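Long-range contacts in type II restriction enzyme MunI (Mycoplasma, PDB 1D02), which recognises the double-stranded DNA sequence 5'-CAATTG-3' as a homodimer and cleaves it after the first C, leaving 5'-phosphate ends: residues L95-K100 and P147-E153; Q174-F178 and H192-L197; K39-Y43 and F84-E90. The protein carries 1 engineered substitution. All coordinates share one frame; numbering follows the deposited sequence.

Interaction 1 of 3, residues L95-K100 and P147-E153. With nucleotides of chain A.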
loop_
_atom_site.group_PDB
_atom_site.type_symbol
_atom_site.label_atom_id
_atom_site.label_comp_id
_atom_site.label_asym_id
_atom_site.label_seq_id
_atom_site.Cartn_x
_atom_site.Cartn_y
_atom_site.Cartn_z
ATOM N N LEU D 95 -12.356 -13.203 6.984
ATOM C CA LEU D 95 -11.347 -12.832 5.985
ATOM C C LEU D 95 -11.909 -11.550 5.369
ATOM O O LEU D 95 -13.035 -11.548 4.876
ATOM C CB LEU D 95 -11.231 -13.921 4.905
ATOM C CG LEU D 95 -10.397 -13.557 3.665
ATOM C CD1 LEU D 95 -8.928 -13.449 4.097
ATOM C CD2 LEU D 95 -10.556 -14.619 2.571
ATOM N N PHE D 96 -11.143 -10.461 5.418
ATOM C CA PHE D 96 -11.592 -9.189 4.857
ATOM C C PHE D 96 -11.077 -9.050 3.439
ATOM O O PHE D 96 -9.977 -9.508 3.129
ATOM C CB PHE D 96 -11.111 -8.041 5.758
ATOM C CG PHE D 96 -11.797 -8.017 7.085
ATOM C CD1 PHE D 96 -11.178 -8.538 8.225
ATOM C CD2 PHE D 96 -13.098 -7.544 7.185
ATOM C CE1 PHE D 96 -11.872 -8.583 9.448
ATOM C CE2 PHE D 96 -13.787 -7.579 8.389
ATOM C CZ PHE D 96 -13.174 -8.101 9.524
ATOM N N GLY D 97 -11.876 -8.447 2.561
ATOM C CA GLY D 97 -11.433 -8.362 1.188
ATOM C C GLY D 97 -11.564 -7.037 0.484
ATOM O O GLY D 97 -12.263 -6.140 0.949
ATOM N N GLU D 98 -10.880 -6.925 -0.650
ATOM C CA GLU D 98 -10.938 -5.717 -1.465
ATOM C C GLU D 98 -11.140 -6.152 -2.907
ATOM O O GLU D 98 -10.847 -7.294 -3.277
ATOM C CB GLU D 98 -9.634 -4.908 -1.372
ATOM C CG GLU D 98 -9.303 -4.334 -0.002
ATOM C CD GLU D 98 -10.435 -3.510 0.611
ATOM O OE1 GLU D 98 -11.288 -2.966 -0.139
ATOM O OE2 GLU D 98 -10.485 -3.405 1.860
ATOM N N ILE D 99 -11.624 -5.227 -3.731
ATOM C CA ILE D 99 -11.849 -5.501 -5.136
ATOM C C ILE D 99 -11.236 -4.311 -5.863
ATOM O O ILE D 99 -11.674 -3.168 -5.664
ATOM C CB ILE D 99 -13.359 -5.593 -5.459
ATOM C CG1 ILE D 99 -13.979 -6.813 -4.734
ATOM C CG2 ILE D 99 -13.560 -5.735 -6.967
ATOM C CD1 ILE D 99 -15.448 -6.982 -4.982
ATOM N N LYS D 100 -10.233 -4.568 -6.693
ATOM C CA LYS D 100 -9.575 -3.488 -7.419
ATOM C C LYS D 100 -9.795 -3.695 -8.907
ATOM O O LYS D 100 -9.277 -4.639 -9.492
ATOM C CB LYS D 100 -8.078 -3.472 -7.068
ATOM C CG LYS D 100 -7.811 -2.856 -5.689
ATOM C CD LYS D 100 -8.155 -1.357 -5.719
ATOM C CE LYS D 100 -8.357 -0.748 -4.331
ATOM N NZ LYS D 100 -9.582 -1.269 -3.663
ATOM N N PRO D 147 -4.077 -11.595 6.449
ATOM C CA PRO D 147 -5.498 -11.565 6.823
ATOM C C PRO D 147 -6.478 -10.942 5.845
ATOM O O PRO D 147 -7.632 -10.720 6.198
ATOM C CB PRO D 147 -5.473 -10.816 8.149
ATOM C CG PRO D 147 -4.359 -9.798 7.912
ATOM C CD PRO D 147 -3.292 -10.618 7.229
ATOM N N PHE D 148 -6.020 -10.642 4.633
ATOM C CA PHE D 148 -6.895 -10.021 3.644
ATOM C C PHE D 148 -6.747 -10.705 2.303
ATOM O O PHE D 148 -5.800 -11.467 2.078
ATOM C CB PHE D 148 -6.549 -8.529 3.500
ATOM C CG PHE D 148 -5.132 -8.281 3.034
ATOM C CD1 PHE D 148 -4.830 -8.257 1.672
ATOM C CD2 PHE D 148 -4.109 -8.071 3.954
ATOM C CE1 PHE D 148 -3.520 -8.024 1.230
ATOM C CE2 PHE D 148 -2.801 -7.836 3.530
ATOM C CZ PHE D 148 -2.491 -7.809 2.171
ATOM N N TRP D 149 -7.692 -10.429 1.411
ATOM C CA TRP D 149 -7.670 -11.011 0.076
ATOM C C TRP D 149 -8.085 -9.924 -0.900
ATOM O O TRP D 149 -9.185 -9.384 -0.794
ATOM C CB TRP D 149 -8.652 -12.186 0.021
ATOM C CG TRP D 149 -8.704 -12.896 -1.302
ATOM C CD1 TRP D 149 -7.682 -13.059 -2.191
ATOM C CD2 TRP D 149 -9.820 -13.621 -1.827
ATOM N NE1 TRP D 149 -8.094 -13.851 -3.247
ATOM C CE2 TRP D 149 -9.403 -14.208 -3.045
ATOM C CE3 TRP D 149 -11.135 -13.840 -1.384
ATOM C CZ2 TRP D 149 -10.251 -15.004 -3.833
ATOM C CZ3 TRP D 149 -11.984 -14.633 -2.169
ATOM C CH2 TRP D 149 -11.532 -15.201 -3.379
ATOM N N VAL D 150 -7.198 -9.609 -1.842
ATOM C CA VAL D 150 -7.481 -8.572 -2.830
ATOM C C VAL D 150 -7.815 -9.266 -4.156
ATOM O O VAL D 150 -7.036 -10.074 -4.662
ATOM C CB VAL D 150 -6.264 -7.626 -3.036
ATOM C CG1 VAL D 150 -6.569 -6.619 -4.137
ATOM C CG2 VAL D 150 -5.925 -6.865 -1.720
ATOM N N VAL D 151 -9.011 -8.989 -4.668
ATOM C CA VAL D 151 -9.432 -9.548 -5.954
ATOM C C VAL D 151 -9.337 -8.447 -7.005
ATOM O O VAL D 151 -9.958 -7.378 -6.851
ATOM C CB VAL D 151 -10.875 -10.073 -5.884
ATOM C CG1 VAL D 151 -11.314 -10.569 -7.264
ATOM C CG2 VAL D 151 -10.953 -11.215 -4.845
ATOM N N PHE D 152 -8.534 -8.687 -8.041
ATOM C CA PHE D 152 -8.358 -7.725 -9.135
ATOM C C PHE D 152 -9.303 -8.125 -10.262
ATOM O O PHE D 152 -9.558 -9.319 -10.470
ATOM C CB PHE D 152 -6.914 -7.726 -9.647
ATOM C CG PHE D 152 -5.903 -7.217 -8.641
ATOM C CD1 PHE D 152 -5.200 -8.106 -7.823
ATOM C CD2 PHE D 152 -5.666 -5.858 -8.505
ATOM C CE1 PHE D 152 -4.271 -7.647 -6.874
ATOM C CE2 PHE D 152 -4.741 -5.381 -7.561
ATOM C CZ PHE D 152 -4.040 -6.275 -6.741
ATOM N N GLU D 153 -9.794 -7.126 -10.990
ATOM C CA GLU D 153 -10.753 -7.330 -12.084
ATOM C C GLU D 153 -10.427 -6.315 -13.164
ATOM O O GLU D 153 -9.783 -5.306 -12.880
ATOM C CB GLU D 153 -12.184 -7.053 -11.600
ATOM C CG GLU D 153 -12.700 -8.039 -10.545
ATOM C CD GLU D 153 -14.109 -7.714 -10.020
ATOM O OE1 GLU D 153 -14.718 -6.704 -10.430
ATOM O OE2 GLU D 153 -14.598 -8.482 -9.156
ATOM P P DA A 4 -12.635 0.986 -3.448
ATOM O OP1 DA A 4 -13.053 -0.408 -3.738
ATOM O OP2 DA A 4 -11.196 1.301 -3.237
ATOM O "O5'" DA A 4 -13.171 1.896 -4.638
ATOM C "C5'" DA A 4 -14.548 1.904 -4.987
ATOM C "C4'" DA A 4 -14.745 2.662 -6.280
ATOM O "O4'" DA A 4 -14.477 4.070 -6.094
ATOM C "C3'" DA A 4 -13.848 2.216 -7.426
ATOM O "O3'" DA A 4 -14.613 2.282 -8.634
ATOM C "C2'" DA A 4 -12.706 3.228 -7.399
ATOM C "C1'" DA A 4 -13.397 4.498 -6.918
ATOM N N9 DA A 4 -12.586 5.417 -6.111
ATOM C C8 DA A 4 -11.905 5.137 -4.949
ATOM N N7 DA A 4 -11.370 6.193 -4.383
ATOM C C5 DA A 4 -11.697 7.235 -5.238
ATOM C C6 DA A 4 -11.463 8.625 -5.169
ATOM N N6 DA A 4 -10.813 9.217 -4.166
ATOM N N1 DA A 4 -11.948 9.395 -6.171
ATOM C C2 DA A 4 -12.616 8.799 -7.168
ATOM N N3 DA A 4 -12.904 7.511 -7.342
ATOM C C4 DA A 4 -12.419 6.772 -6.323
#
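K100 and F152 sit side by side on two neighbouring parallel strands, and the lysine is the side chain to follow outward. Its CB lies obliquely against the F152 ring, 3.7 Å from CD2, while V150 CG1 lies over one face of that ring. CG stays loosely beside V150, 4.3 Å from its CG1. A bend at chi2 (-67°) then turns the chain off the strand pair, and CE comes to 3.7 Å from OP2 of nucleotide DA4 of chain A. A second bend at chi4 aims NZ at the same oxygen, a hydrogen bond of 3.1 Å, with a weak one back to the carbonyl of I99. E98, I99 and K100 fit the (D/E)XK part of the PD-(D/E)XK nuclease signature, and the lysine does bind a DNA phosphate. Beneath it the strands are joined by five backbone bonds; the nearly straight one, V151 N to E98 O, measures 2.9 Å at 178°. On the other face of the sheet, I99 CG2 rests 3.7 Å from E153 OE2. At the far end L95 CD2 comes to 4.0 Å from W149 CB, and L197 of helix 186-197 also packs on both L95 and W149.

Interaction 2 of 3, residues Q174-F178 and H192-L197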
loop_
_atom_site.group_PDB
_atom_site.type_symbol
_atom_site.label_atom_id
_atom_site.label_comp_id
_atom_site.label_asym_id
_atom_site.label_seq_id
_atom_site.Cartn_x
_atom_site.Cartn_y
_atom_site.Cartn_z
ATOM N N GLN D 174 1.496 -15.284 -2.340
ATOM C CA GLN D 174 0.769 -15.294 -3.604
ATOM C C GLN D 174 -0.712 -15.588 -3.494
ATOM O O GLN D 174 -1.487 -15.115 -4.320
ATOM C CB GLN D 174 1.390 -16.305 -4.574
ATOM C CG GLN D 174 2.757 -15.907 -5.065
ATOM C CD GLN D 174 2.733 -14.606 -5.846
ATOM O OE1 GLN D 174 2.045 -14.498 -6.864
ATOM N NE2 GLN D 174 3.494 -13.621 -5.387
ATOM N N ASP D 175 -1.130 -16.329 -2.469
ATOM C CA ASP D 175 -2.536 -16.671 -2.359
ATOM C C ASP D 175 -3.412 -15.555 -1.802
ATOM O O ASP D 175 -4.636 -15.705 -1.748
ATOM C CB ASP D 175 -2.724 -17.933 -1.501
ATOM C CG ASP D 175 -2.053 -19.165 -2.108
ATOM O OD1 ASP D 175 -1.746 -19.168 -3.321
ATOM O OD2 ASP D 175 -1.844 -20.148 -1.361
ATOM N N ASN D 176 -2.792 -14.449 -1.378
ATOM C CA ASN D 176 -3.544 -13.329 -0.835
ATOM C C ASN D 176 -4.120 -12.362 -1.880
ATOM O O ASN D 176 -4.686 -11.333 -1.533
ATOM C CB ASN D 176 -2.715 -12.615 0.233
ATOM C CG ASN D 176 -2.704 -13.405 1.537
ATOM O OD1 ASN D 176 -1.677 -13.950 1.937
ATOM N ND2 ASN D 176 -3.867 -13.510 2.167
ATOM N N TYR D 177 -3.959 -12.694 -3.161
ATOM C CA TYR D 177 -4.640 -11.915 -4.196
ATOM C C TYR D 177 -5.145 -12.904 -5.233
ATOM O O TYR D 177 -4.683 -14.053 -5.275
ATOM C CB TYR D 177 -3.721 -10.886 -4.871
ATOM C CG TYR D 177 -2.697 -11.485 -5.802
ATOM C CD1 TYR D 177 -2.984 -11.681 -7.153
ATOM C CD2 TYR D 177 -1.454 -11.859 -5.324
ATOM C CE1 TYR D 177 -2.044 -12.240 -8.008
ATOM C CE2 TYR D 177 -0.500 -12.410 -6.158
ATOM C CZ TYR D 177 -0.798 -12.598 -7.500
ATOM O OH TYR D 177 0.169 -13.135 -8.307
ATOM N N PHE D 178 -6.121 -12.490 -6.035
ATOM C CA PHE D 178 -6.614 -13.351 -7.117
ATOM C C PHE D 178 -6.960 -12.459 -8.294
ATOM O O PHE D 178 -7.573 -11.399 -8.110
ATOM C CB PHE D 178 -7.860 -14.141 -6.695
ATOM C CG PHE D 178 -8.481 -14.924 -7.821
ATOM C CD1 PHE D 178 -7.893 -16.110 -8.287
ATOM C CD2 PHE D 178 -9.657 -14.480 -8.419
ATOM C CE1 PHE D 178 -8.483 -16.840 -9.336
ATOM C CE2 PHE D 178 -10.248 -15.202 -9.465
ATOM C CZ PHE D 178 -9.665 -16.377 -9.918
ATOM N N HIS D 192 -10.341 -20.497 -5.763
ATOM C CA HIS D 192 -9.163 -19.912 -5.119
ATOM C C HIS D 192 -9.402 -19.845 -3.611
ATOM O O HIS D 192 -8.557 -20.268 -2.820
ATOM C CB HIS D 192 -8.878 -18.508 -5.660
ATOM C CG HIS D 192 -7.602 -17.915 -5.142
ATOM N ND1 HIS D 192 -7.508 -17.304 -3.909
ATOM C CD2 HIS D 192 -6.351 -17.907 -5.664
ATOM C CE1 HIS D 192 -6.251 -16.952 -3.692
ATOM N NE2 HIS D 192 -5.530 -17.311 -4.740
ATOM N N PHE D 193 -10.542 -19.292 -3.214
ATOM C CA PHE D 193 -10.885 -19.201 -1.795
ATOM C C PHE D 193 -10.938 -20.612 -1.175
ATOM O O PHE D 193 -10.325 -20.881 -0.149
ATOM C CB PHE D 193 -12.270 -18.560 -1.635
ATOM C CG PHE D 193 -12.839 -18.692 -0.246
ATOM C CD1 PHE D 193 -12.363 -17.907 0.797
ATOM C CD2 PHE D 193 -13.855 -19.621 0.012
ATOM C CE1 PHE D 193 -12.891 -18.040 2.092
ATOM C CE2 PHE D 193 -14.389 -19.765 1.292
ATOM C CZ PHE D 193 -13.906 -18.970 2.339
ATOM N N ASN D 194 -11.662 -21.510 -1.828
ATOM C CA ASN D 194 -11.844 -22.868 -1.319
ATOM C C ASN D 194 -10.546 -23.632 -1.063
ATOM O O ASN D 194 -10.367 -24.254 -0.004
ATOM C CB ASN D 194 -12.704 -23.657 -2.311
ATOM C CG ASN D 194 -13.174 -24.966 -1.761
ATOM O OD1 ASN D 194 -12.968 -26.022 -2.381
ATOM N ND2 ASN D 194 -13.808 -24.930 -0.596
ATOM N N GLU D 195 -9.643 -23.569 -2.025
ATOM C CA GLU D 195 -8.382 -24.295 -1.965
ATOM C C GLU D 195 -7.266 -23.629 -1.183
ATOM O O GLU D 195 -6.441 -24.306 -0.572
ATOM C CB GLU D 195 -7.888 -24.563 -3.392
ATOM C CG GLU D 195 -8.745 -25.564 -4.181
ATOM C CD GLU D 195 -8.532 -25.491 -5.703
ATOM O OE1 GLU D 195 -7.497 -24.954 -6.166
ATOM O OE2 GLU D 195 -9.419 -25.982 -6.443
ATOM N N LYS D 196 -7.259 -22.301 -1.162
ATOM C CA LYS D 196 -6.164 -21.582 -0.527
ATOM C C LYS D 196 -6.408 -20.747 0.716
ATOM O O LYS D 196 -5.466 -20.481 1.467
ATOM C CB LYS D 196 -5.514 -20.695 -1.582
ATOM C CG LYS D 196 -5.043 -21.491 -2.789
ATOM C CD LYS D 196 -4.654 -20.610 -3.947
ATOM C CE LYS D 196 -3.978 -21.450 -5.016
ATOM N NZ LYS D 196 -3.892 -20.721 -6.308
ATOM N N LEU D 197 -7.652 -20.341 0.951
ATOM C CA LEU D 197 -7.950 -19.465 2.072
ATOM C C LEU D 197 -8.960 -19.963 3.106
ATOM O O LEU D 197 -8.870 -19.618 4.281
ATOM C CB LEU D 197 -8.440 -18.120 1.515
ATOM C CG LEU D 197 -7.518 -17.445 0.486
ATOM C CD1 LEU D 197 -8.259 -16.232 -0.149
ATOM C CD2 LEU D 197 -6.239 -16.988 1.161
HETATM O O HOH W 1 -2.850 -21.107 1.029
HETATM O O HOH W 2 -2.173 -18.287 -5.842
#
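The F178 and H192 side chains lie alongside, running opposite ways, and this is the dense half of the contact. F178 CB sits 4.1 Å from the centroid of the imidazole, almost on the ring normal, a CH-pi contact; the two rings themselves are inclined by 49°. H192 CG stands anti to the backbone N (chi1 -174°), which carries the ring out from the helix into this slot, and on the imidazole's opposite face K196 CD lies 3.4 Å above the plane, toward the rim. What is joined here is the outermost strand, 177-180, with the short 3-10 turn leading into it, and the C-terminal helix 186-197 packed on the sheet. W149 of the next strand adds a ring nearly parallel to that of H192. L197 CD2 closes over D175 O at 3.6 Å. Toward solvent the fit slackens. The D175 carboxylate lies across the extended K196 chain, with OD1 3.3 Å from CD, yet its salt bridge to NZ is long, 4.0 Å. Water 2 spans that gap, giving a proton to OD1 and accepting one from NZ. Water 1 donates to both D175 OD2 and K196 O, 2.7 Å from the latter.

Interaction 3 of 3, residues K39-Y43 and F84-E90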
loop_
_atom_site.group_PDB
_atom_site.type_symbol
_atom_site.label_atom_id
_atom_site.label_comp_id
_atom_site.label_asym_id
_atom_site.label_seq_id
_atom_site.Cartn_x
_atom_site.Cartn_y
_atom_site.Cartn_z
ATOM N N LYS D 39 -22.096 -22.683 6.517
ATOM C CA LYS D 39 -21.767 -21.901 7.692
ATOM C C LYS D 39 -21.091 -20.589 7.305
ATOM O O LYS D 39 -20.837 -19.752 8.175
ATOM C CB LYS D 39 -20.832 -22.701 8.621
ATOM C CG LYS D 39 -19.487 -23.029 8.008
ATOM C CD LYS D 39 -18.777 -24.129 8.816
ATOM C CE LYS D 39 -17.445 -24.501 8.183
ATOM N NZ LYS D 39 -16.765 -25.647 8.880
ATOM N N TYR D 40 -20.799 -20.410 6.014
ATOM C CA TYR D 40 -20.151 -19.176 5.585
ATOM C C TYR D 40 -21.158 -18.130 5.155
ATOM O O TYR D 40 -22.212 -18.457 4.608
ATOM C CB TYR D 40 -19.180 -19.421 4.418
ATOM C CG TYR D 40 -18.140 -20.476 4.703
ATOM C CD1 TYR D 40 -18.367 -21.799 4.352
ATOM C CD2 TYR D 40 -16.957 -20.160 5.379
ATOM C CE1 TYR D 40 -17.444 -22.801 4.668
ATOM C CE2 TYR D 40 -16.016 -21.164 5.716
ATOM C CZ TYR D 40 -16.278 -22.485 5.357
ATOM O OH TYR D 40 -15.415 -23.496 5.738
ATOM N N VAL D 41 -20.837 -16.871 5.416
ATOM C CA VAL D 41 -21.693 -15.781 4.993
ATOM C C VAL D 41 -20.795 -14.709 4.394
ATOM O O VAL D 41 -19.665 -14.517 4.829
ATOM C CB VAL D 41 -22.487 -15.173 6.159
ATOM C CG1 VAL D 41 -23.352 -16.238 6.811
ATOM C CG2 VAL D 41 -21.539 -14.570 7.164
ATOM N N LEU D 42 -21.296 -14.042 3.366
ATOM C CA LEU D 42 -20.542 -12.982 2.712
ATOM C C LEU D 42 -21.157 -11.662 3.163
ATOM O O LEU D 42 -22.385 -11.518 3.171
ATOM C CB LEU D 42 -20.679 -13.062 1.187
ATOM C CG LEU D 42 -19.938 -11.957 0.419
ATOM C CD1 LEU D 42 -18.446 -12.234 0.319
ATOM C CD2 LEU D 42 -20.576 -11.831 -0.952
ATOM N N TYR D 43 -20.314 -10.700 3.527
ATOM C CA TYR D 43 -20.806 -9.378 3.924
ATOM C C TYR D 43 -20.341 -8.412 2.838
ATOM O O TYR D 43 -19.206 -8.500 2.387
ATOM C CB TYR D 43 -20.178 -8.918 5.246
ATOM C CG TYR D 43 -20.484 -9.796 6.442
ATOM C CD1 TYR D 43 -19.457 -10.263 7.274
ATOM C CD2 TYR D 43 -21.796 -10.140 6.758
ATOM C CE1 TYR D 43 -19.741 -11.047 8.404
ATOM C CE2 TYR D 43 -22.085 -10.923 7.883
ATOM C CZ TYR D 43 -21.054 -11.365 8.697
ATOM O OH TYR D 43 -21.351 -12.113 9.821
ATOM N N PHE D 84 -15.603 -6.355 0.919
ATOM C CA PHE D 84 -16.367 -7.528 1.366
ATOM C C PHE D 84 -15.652 -8.244 2.504
ATOM O O PHE D 84 -14.537 -7.882 2.873
ATOM C CB PHE D 84 -16.586 -8.499 0.174
ATOM C CG PHE D 84 -15.330 -9.205 -0.318
ATOM C CD1 PHE D 84 -14.970 -10.469 0.172
ATOM C CD2 PHE D 84 -14.509 -8.621 -1.285
ATOM C CE1 PHE D 84 -13.833 -11.115 -0.301
ATOM C CE2 PHE D 84 -13.366 -9.265 -1.757
ATOM C CZ PHE D 84 -13.032 -10.516 -1.264
ATOM N N ALA D 85 -16.332 -9.207 3.110
ATOM C CA ALA D 85 -15.699 -10.045 4.129
ATOM C C ALA D 85 -16.384 -11.382 4.028
ATOM O O ALA D 85 -17.560 -11.458 3.657
ATOM C CB ALA D 85 -15.891 -9.488 5.555
ATOM N N ILE D 86 -15.644 -12.432 4.363
ATOM C CA ILE D 86 -16.205 -13.777 4.378
ATOM C C ILE D 86 -16.043 -14.281 5.810
ATOM O O ILE D 86 -14.921 -14.331 6.330
ATOM C CB ILE D 86 -15.465 -14.723 3.425
ATOM C CG1 ILE D 86 -15.750 -14.295 1.990
ATOM C CG2 ILE D 86 -15.931 -16.170 3.656
ATOM C CD1 ILE D 86 -14.954 -15.015 0.973
ATOM N N GLU D 87 -17.160 -14.624 6.448
ATOM C CA GLU D 87 -17.078 -15.124 7.821
ATOM C C GLU D 87 -17.502 -16.573 7.926
ATOM O O GLU D 87 -18.459 -16.995 7.266
ATOM C CB GLU D 87 -17.988 -14.316 8.771
ATOM C CG GLU D 87 -17.980 -14.874 10.220
ATOM C CD GLU D 87 -18.730 -14.008 11.208
ATOM O OE1 GLU D 87 -19.306 -12.978 10.798
ATOM O OE2 GLU D 87 -18.744 -14.361 12.407
ATOM N N ASN D 88 -16.773 -17.339 8.734
ATOM C CA ASN D 88 -17.155 -18.718 9.052
ATOM C C ASN D 88 -17.951 -18.467 10.348
ATOM O O ASN D 88 -17.358 -18.112 11.378
ATOM C CB ASN D 88 -15.915 -19.543 9.339
ATOM C CG ASN D 88 -16.246 -20.922 9.893
ATOM O OD1 ASN D 88 -17.270 -21.110 10.570
ATOM N ND2 ASN D 88 -15.370 -21.876 9.631
ATOM N N THR D 89 -19.278 -18.624 10.305
ATOM C CA THR D 89 -20.108 -18.320 11.467
ATOM C C THR D 89 -19.988 -19.308 12.624
ATOM O O THR D 89 -20.529 -19.054 13.697
ATOM C CB THR D 89 -21.598 -18.165 11.103
ATOM O OG1 THR D 89 -22.094 -19.403 10.570
ATOM C CG2 THR D 89 -21.782 -17.042 10.082
ATOM N N GLU D 90 -19.285 -20.415 12.420
ATOM C CA GLU D 90 -19.102 -21.373 13.507
ATOM C C GLU D 90 -17.879 -21.007 14.326
ATOM O O GLU D 90 -17.892 -21.094 15.556
ATOM C CB GLU D 90 -18.939 -22.789 12.977
ATOM C CG GLU D 90 -20.224 -23.398 12.475
ATOM C CD GLU D 90 -20.063 -24.859 12.119
ATOM O OE1 GLU D 90 -21.068 -25.460 11.684
ATOM O OE2 GLU D 90 -18.939 -25.400 12.277
HETATM O O HOH W 3 -15.236 -24.584 10.788
HETATM O O HOH W 4 -17.087 -27.339 11.121
HETATM O O HOH W 5 -19.221 -27.576 10.131
HETATM O O HOH W 6 -13.305 -22.658 7.235
#
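T89 grips the carbonyl of K39 twice: its backbone N and its OG1 both donate to K39 O, the hydroxyl at 2.7 Å. From there the two chains run antiparallel. V41 and E87 form a hydrogen-bonded pair, V41 N to E87 O and E87 N to V41 O, each 3.0 Å, and Y43 with A85 forms the next; L42 with I86 is the non-hydrogen-bonded pair between them, and Y40 with N88 is another, on the K39 side of V41 and E87.

On the face of V41, Y43, A85 and E87, the tyrosine ring reaches diagonally from A85 toward E87. Y43 CD1 lies 4.0 Å from A85 CB, and E87 OE1 meets the ring edge in its plane. Y43 OH donates to that oxygen, but the modelled 2.4 Å is too short to be trusted as a length. E87 CG is anti to the backbone N (chi1 177°) and the chain beyond is extended, which brings the carboxylate up to the hydroxyl; a weak bond from H92 reaches its OE2. V41 CG1 packs on the methyl of T89.

The other face is mostly apolar, with L42 CD1 3.8 Å from I86 CG1 and also against the F84 ring. At the T89 end of the pair, N88 CB packs against CE2 of the Y40 ring, and N88 OD1 accepts from E90 N at 2.8 Å, an Asx turn; T91 N bonds the same oxygen, and together they help hold the amide. N88 ND2 meets two waters, one shared with Y40 OH and one with K39 NZ. K39 NZ also donates to S7 O, and meets E90 OE2 through water 4, its direct separation of 4.0 Å being too long for a salt bridge.

Strand 40-44 is the outermost strand of the sheet in this chain. Helix 27-34 packs on L42 and F84, while strand 93-101 lies along the other side of 84-88, its I94 and F96 against A85.

Overall arrangement
All three contacts belong to one five-stranded mixed sheet. Interaction 1 occupies its middle, its centre about 2 Å from the centre of the chain, and adjoins each of the others through a neighbouring strand: G97 N probably hydrogen-bonds F84 O of interaction 3 (2.7 Å), and F152 N probably F178 O of interaction 2 (2.9 Å). Interactions 2 and 3, at the two margins, still meet where F193 CZ touches I86 CG2. Interaction 1 carries E98 and K100 of the PD-(D/E)XK signature, probably part of the active site, with K100 NZ on the phosphate of DA4 of chain A; the nearest atoms of interactions 3 and 2 stay about 8 Å and 13 Å from the nucleic acid.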